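Local coordinates for protein 4-hydroxythreonine-4-phosphate dehydrogenase (Legionella pneumophila subsp. pneumophila, PDB 6XMY) that probably catalyses the NAD(P)-dependent oxidation of 4-phosphooxy-L-threonine, a step of pyridoxine 5'-phosphate biosynthesis, with the help of a divalent metal ion, at residues G106-L109 / C110-E114; T139-F142 / A143-E147. One frame throughout, in Å; residues are numbered along the deposited sequence.

Contact 1: residues G106-L109 / C110-E114; sequences GASL and CSKGE
C110 follows G106 by one turn on the last turns of helix 96-111, and its backbone N donates to G106 O at 3.1 Å. SG, beside the backbone N (chi1 -70°), lies 3.4 Å from the same oxygen, G106 O. The next rung joins S111 N to A107 O, and S111 CB also rests on that oxygen. K112 N then closes on S108 O at 3.1 Å, completing three successive i to i-4 bonds. The aliphatic stem of K112 runs back along the helix, CG passing 3.3 Å from S108 O, and at CE it comes alongside the hydroxyl of S108, 3.7 Å from OG; there the chain turns at its last torsion (chi4 -52°). At G113 the helix ends in a Schellman motif. This residue takes a positive phi (79°), its N bonds to C110 O, and the chain swings so that E114 N reaches five residues back to L109 O at 3.0 Å, nearly in line with the C=O bond. E114 CB approaches the same oxygen, while CG comes loosely against CD2 of L109. Among its neighbours, the turn leans through A107 and S108 on helix 138-145, C110 meets I292 in the loop between strands 284-288 and 294-297, and L109 packs on F115 just before strand 117-120.

Contact 2: residues T139-F142 / A143-E147; sequences TEFF and ADFFE. With SO4 (sulfate ion), chain C.
A143 N donates to T139 O at 3.0 Å, the first of four successive i to i-4 bonds in helix 138-145; D144 N to E140 O, F145 N to F141 O and F146 N to F142 O follow. The sulfate, probably from the crystallisation liquor, offers one oxygen to two donors: O3 takes T139 N at 2.9 Å and T139 OG1 at 2.7 Å. OG1 lies beside its own backbone N (chi1 -58°), which lets amide and hydroxyl grip the anion together. H138 N, R294 and N285 also bind the ion; all four residues are predicted to bind substrate, so the sulfate may mimic its phosphate at the N-terminal end of the helix. A Schellman motif ends the helix: E147 takes a positive phi (53°), and the bond from its N to D144 O is one of the two that reach back into the last turn. E140 turns its carboxylate away from the later turn, to the hydroxyls of T136 and T167. The aromatic rings supply the rest. Two apolar pairs, F141 CZ with F145 CD2, which meet obliquely, and F142 CB with F146 CD2, each lie 4.5 Å apart. The F146 ring also brings its edge to a polar acceptor, CD2 lying 3.2 Å from F142 O near the ring plane. Its neighbour in sequence, F145, places CD1 over the centre of one F146 face, 3.6 Å above it.

How the contacts relate
From the N terminus, helix 96-111 comes first and contact 1 closes its C-terminal end, where the chain turns off toward strand 117-120; helix 125-130 follows before contact 2 spans most of helix 138-145 and its terminating turn. The two lie in series, neither nested nor crossed, each joining residues a few positions apart. Their centres are 13 Å apart, yet the later turn of contact 2 packs against contact 1: F146 CZ lies 3.6 Å from A107 O, and F145 CE1 lies 3.7 Å from A107 CB. The phenylalanines thus tie the end of helix 96-111 to the helix whose opposite end holds the sulfate.

Contact 1: residues G106-L109 / C110-E114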
loop_
_atom_site.group_PDB
_atom_site.type_symbol
_atom_site.label_atom_id
_atom_site.label_comp_id
_atom_site.label_asym_id
_atom_site.label_seq_id
_atom_site.Cartn_x
_atom_site.Cartn_y
_atom_site.Cartn_z
ATOM N N GLY A 106 -4.147 -4.214 -13.728
ATOM C CA GLY A 106 -3.968 -4.990 -12.508
ATOM C C GLY A 106 -5.248 -5.125 -11.704
ATOM O O GLY A 106 -5.598 -6.217 -11.244
ATOM N N ALA A 107 -5.973 -4.016 -11.532
ATOM C CA ALA A 107 -7.245 -4.069 -10.817
ATOM C C ALA A 107 -8.240 -4.965 -11.541
ATOM O O ALA A 107 -8.918 -5.792 -10.918
ATOM C CB ALA A 107 -7.816 -2.659 -10.657
ATOM N N SER A 108 -8.347 -4.800 -12.861
ATOM C CA SER A 108 -9.309 -5.565 -13.650
ATOM C C SER A 108 -9.008 -7.058 -13.602
ATOM O O SER A 108 -9.912 -7.882 -13.394
ATOM C CB SER A 108 -9.286 -5.069 -15.094
ATOM O OG SER A 108 -10.233 -5.777 -15.869
ATOM N N LEU A 109 -7.743 -7.432 -13.810
ATOM C CA LEU A 109 -7.389 -8.849 -13.851
ATOM C C LEU A 109 -7.590 -9.504 -12.493
ATOM O O LEU A 109 -8.044 -10.646 -12.410
ATOM C CB LEU A 109 -5.952 -9.027 -14.337
ATOM C CG LEU A 109 -5.693 -8.673 -15.798
ATOM C CD1 LEU A 109 -4.197 -8.689 -16.071
ATOM C CD2 LEU A 109 -6.438 -9.644 -16.718
ATOM N N CYS A 110 -7.285 -8.787 -11.411
ATOM C CA CYS A 110 -7.561 -9.326 -10.084
ATOM C C CYS A 110 -9.055 -9.368 -9.793
ATOM O O CYS A 110 -9.535 -10.308 -9.148
ATOM C CB CYS A 110 -6.818 -8.519 -9.018
ATOM S SG CYS A 110 -5.054 -8.799 -9.092
ATOM N N SER A 111 -9.806 -8.365 -10.258
ATOM C CA SER A 111 -11.248 -8.349 -10.028
ATOM C C SER A 111 -11.911 -9.577 -10.633
ATOM O O SER A 111 -12.864 -10.122 -10.067
ATOM C CB SER A 111 -11.857 -7.083 -10.630
ATOM O OG SER A 111 -13.267 -7.086 -10.497
ATOM N N LYS A 112 -11.419 -10.018 -11.786
ATOM C CA LYS A 112 -11.940 -11.184 -12.477
ATOM C C LYS A 112 -11.397 -12.492 -11.924
ATOM O O LYS A 112 -11.790 -13.560 -12.408
ATOM C CB LYS A 112 -11.631 -11.058 -13.967
ATOM C CG LYS A 112 -12.262 -9.826 -14.584
ATOM C CD LYS A 112 -11.866 -9.655 -16.032
ATOM C CE LYS A 112 -12.649 -8.521 -16.665
ATOM N NZ LYS A 112 -14.112 -8.690 -16.435
ATOM N N GLY A 113 -10.524 -12.442 -10.919
ATOM C CA GLY A 113 -9.963 -13.650 -10.347
ATOM C C GLY A 113 -8.841 -14.282 -11.136
ATOM O O GLY A 113 -8.417 -15.391 -10.795
ATOM N N GLU A 114 -8.337 -13.610 -12.176
ATOM C CA GLU A 114 -7.246 -14.170 -12.966
ATOM C C GLU A 114 -5.973 -14.262 -12.147
ATOM O O GLU A 114 -5.123 -15.120 -12.403
ATOM C CB GLU A 114 -7.005 -13.298 -14.196
ATOM C CG GLU A 114 -8.158 -13.286 -15.169
ATOM C CD GLU A 114 -8.297 -14.612 -15.872
ATOM O OE1 GLU A 114 -7.254 -15.174 -16.269
ATOM O OE2 GLU A 114 -9.438 -15.100 -16.010
#

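Contact 2: residues T139-F142 / A143-E147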
loop_
_atom_site.group_PDB
_atom_site.type_symbol
_atom_site.label_atom_id
_atom_site.label_comp_id
_atom_site.label_asym_id
_atom_site.label_seq_id
_atom_site.Cartn_x
_atom_site.Cartn_y
_atom_site.Cartn_z
ATOM N N THR A 139 -4.426 4.186 -3.632
ATOM C CA THR A 139 -5.528 3.880 -2.726
ATOM C C THR A 139 -6.827 4.489 -3.234
ATOM O O THR A 139 -7.861 3.807 -3.318
ATOM C CB THR A 139 -5.180 4.404 -1.328
ATOM O OG1 THR A 139 -3.959 3.789 -0.890
ATOM C CG2 THR A 139 -6.290 4.090 -0.340
ATOM N N GLU A 140 -6.783 5.769 -3.612
ATOM C CA GLU A 140 -7.970 6.433 -4.142
ATOM C C GLU A 140 -8.313 5.922 -5.536
ATOM O O GLU A 140 -9.495 5.797 -5.887
ATOM C CB GLU A 140 -7.757 7.946 -4.182
ATOM C CG GLU A 140 -7.652 8.615 -2.816
ATOM C CD GLU A 140 -6.362 8.290 -2.086
ATOM O OE1 GLU A 140 -5.299 8.219 -2.740
ATOM O OE2 GLU A 140 -6.415 8.081 -0.853
ATOM N N PHE A 141 -7.294 5.633 -6.351
ATOM C CA PHE A 141 -7.550 5.084 -7.676
ATOM C C PHE A 141 -8.341 3.787 -7.574
ATOM O O PHE A 141 -9.326 3.589 -8.290
ATOM C CB PHE A 141 -6.245 4.847 -8.441
ATOM C CG PHE A 141 -6.452 4.119 -9.746
ATOM C CD1 PHE A 141 -6.768 4.815 -10.905
ATOM C CD2 PHE A 141 -6.375 2.737 -9.804
ATOM C CE1 PHE A 141 -6.978 4.142 -12.109
ATOM C CE2 PHE A 141 -6.595 2.065 -10.993
ATOM C CZ PHE A 141 -6.896 2.769 -12.145
ATOM N N PHE A 142 -7.915 2.884 -6.684
ATOM C CA PHE A 142 -8.594 1.596 -6.574
ATOM C C PHE A 142 -9.975 1.750 -5.948
ATOM O O PHE A 142 -10.919 1.056 -6.342
ATOM C CB PHE A 142 -7.737 0.606 -5.781
ATOM C CG PHE A 142 -6.454 0.199 -6.476
ATOM C CD1 PHE A 142 -6.454 -0.146 -7.821
ATOM C CD2 PHE A 142 -5.253 0.135 -5.772
ATOM C CE1 PHE A 142 -5.277 -0.522 -8.455
ATOM C CE2 PHE A 142 -4.073 -0.243 -6.404
ATOM C CZ PHE A 142 -4.091 -0.577 -7.738
ATOM N N ALA A 143 -10.112 2.638 -4.960
ATOM C CA ALA A 143 -11.434 2.911 -4.402
ATOM C C ALA A 143 -12.402 3.358 -5.491
ATOM O O ALA A 143 -13.535 2.868 -5.576
ATOM C CB ALA A 143 -11.326 3.970 -3.301
ATOM N N ASP A 144 -11.963 4.282 -6.348
ATOM C CA ASP A 144 -12.800 4.732 -7.457
ATOM C C ASP A 144 -13.075 3.602 -8.446
ATOM O O ASP A 144 -14.213 3.431 -8.897
ATOM C CB ASP A 144 -12.140 5.911 -8.173
ATOM C CG ASP A 144 -12.134 7.180 -7.337
ATOM O OD1 ASP A 144 -12.770 7.198 -6.266
ATOM O OD2 ASP A 144 -11.489 8.167 -7.753
ATOM N N PHE A 145 -12.047 2.817 -8.783
ATOM C CA PHE A 145 -12.212 1.739 -9.757
ATOM C C PHE A 145 -13.273 0.749 -9.302
ATOM O O PHE A 145 -14.110 0.312 -10.099
ATOM C CB PHE A 145 -10.873 1.026 -9.969
ATOM C CG PHE A 145 -10.921 -0.076 -10.997
ATOM C CD1 PHE A 145 -11.323 -1.358 -10.647
ATOM C CD2 PHE A 145 -10.555 0.168 -12.308
ATOM C CE1 PHE A 145 -11.374 -2.370 -11.594
ATOM C CE2 PHE A 145 -10.599 -0.846 -13.260
ATOM C CZ PHE A 145 -11.005 -2.113 -12.898
ATOM N N PHE A 146 -13.257 0.387 -8.021
ATOM C CA PHE A 146 -14.187 -0.594 -7.479
ATOM C C PHE A 146 -15.445 0.037 -6.901
ATOM O O PHE A 146 -16.288 -0.683 -6.349
ATOM C CB PHE A 146 -13.482 -1.466 -6.438
ATOM C CG PHE A 146 -12.461 -2.387 -7.036
ATOM C CD1 PHE A 146 -12.864 -3.486 -7.778
ATOM C CD2 PHE A 146 -11.105 -2.136 -6.898
ATOM C CE1 PHE A 146 -11.932 -4.335 -8.347
ATOM C CE2 PHE A 146 -10.166 -2.984 -7.461
ATOM C CZ PHE A 146 -10.580 -4.084 -8.191
ATOM N N GLU A 147 -15.596 1.353 -7.035
ATOM C CA GLU A 147 -16.760 2.077 -6.531
ATOM C C GLU A 147 -17.016 1.787 -5.054
ATOM O O GLU A 147 -18.148 1.561 -4.629
ATOM C CB GLU A 147 -17.995 1.829 -7.395
ATOM C CG GLU A 147 -17.724 2.036 -8.870
ATOM C CD GLU A 147 -18.898 2.660 -9.589
ATOM O OE1 GLU A 147 -18.948 3.908 -9.681
ATOM O OE2 GLU A 147 -19.774 1.902 -10.051
HETATM S S SO4 C . -0.818 4.786 -2.327
HETATM O O1 SO4 C . -0.912 3.359 -2.026
HETATM O O2 SO4 C . -0.340 4.954 -3.696
HETATM O O3 SO4 C . -2.157 5.364 -2.233
HETATM O O4 SO4 C . 0.102 5.495 -1.421
#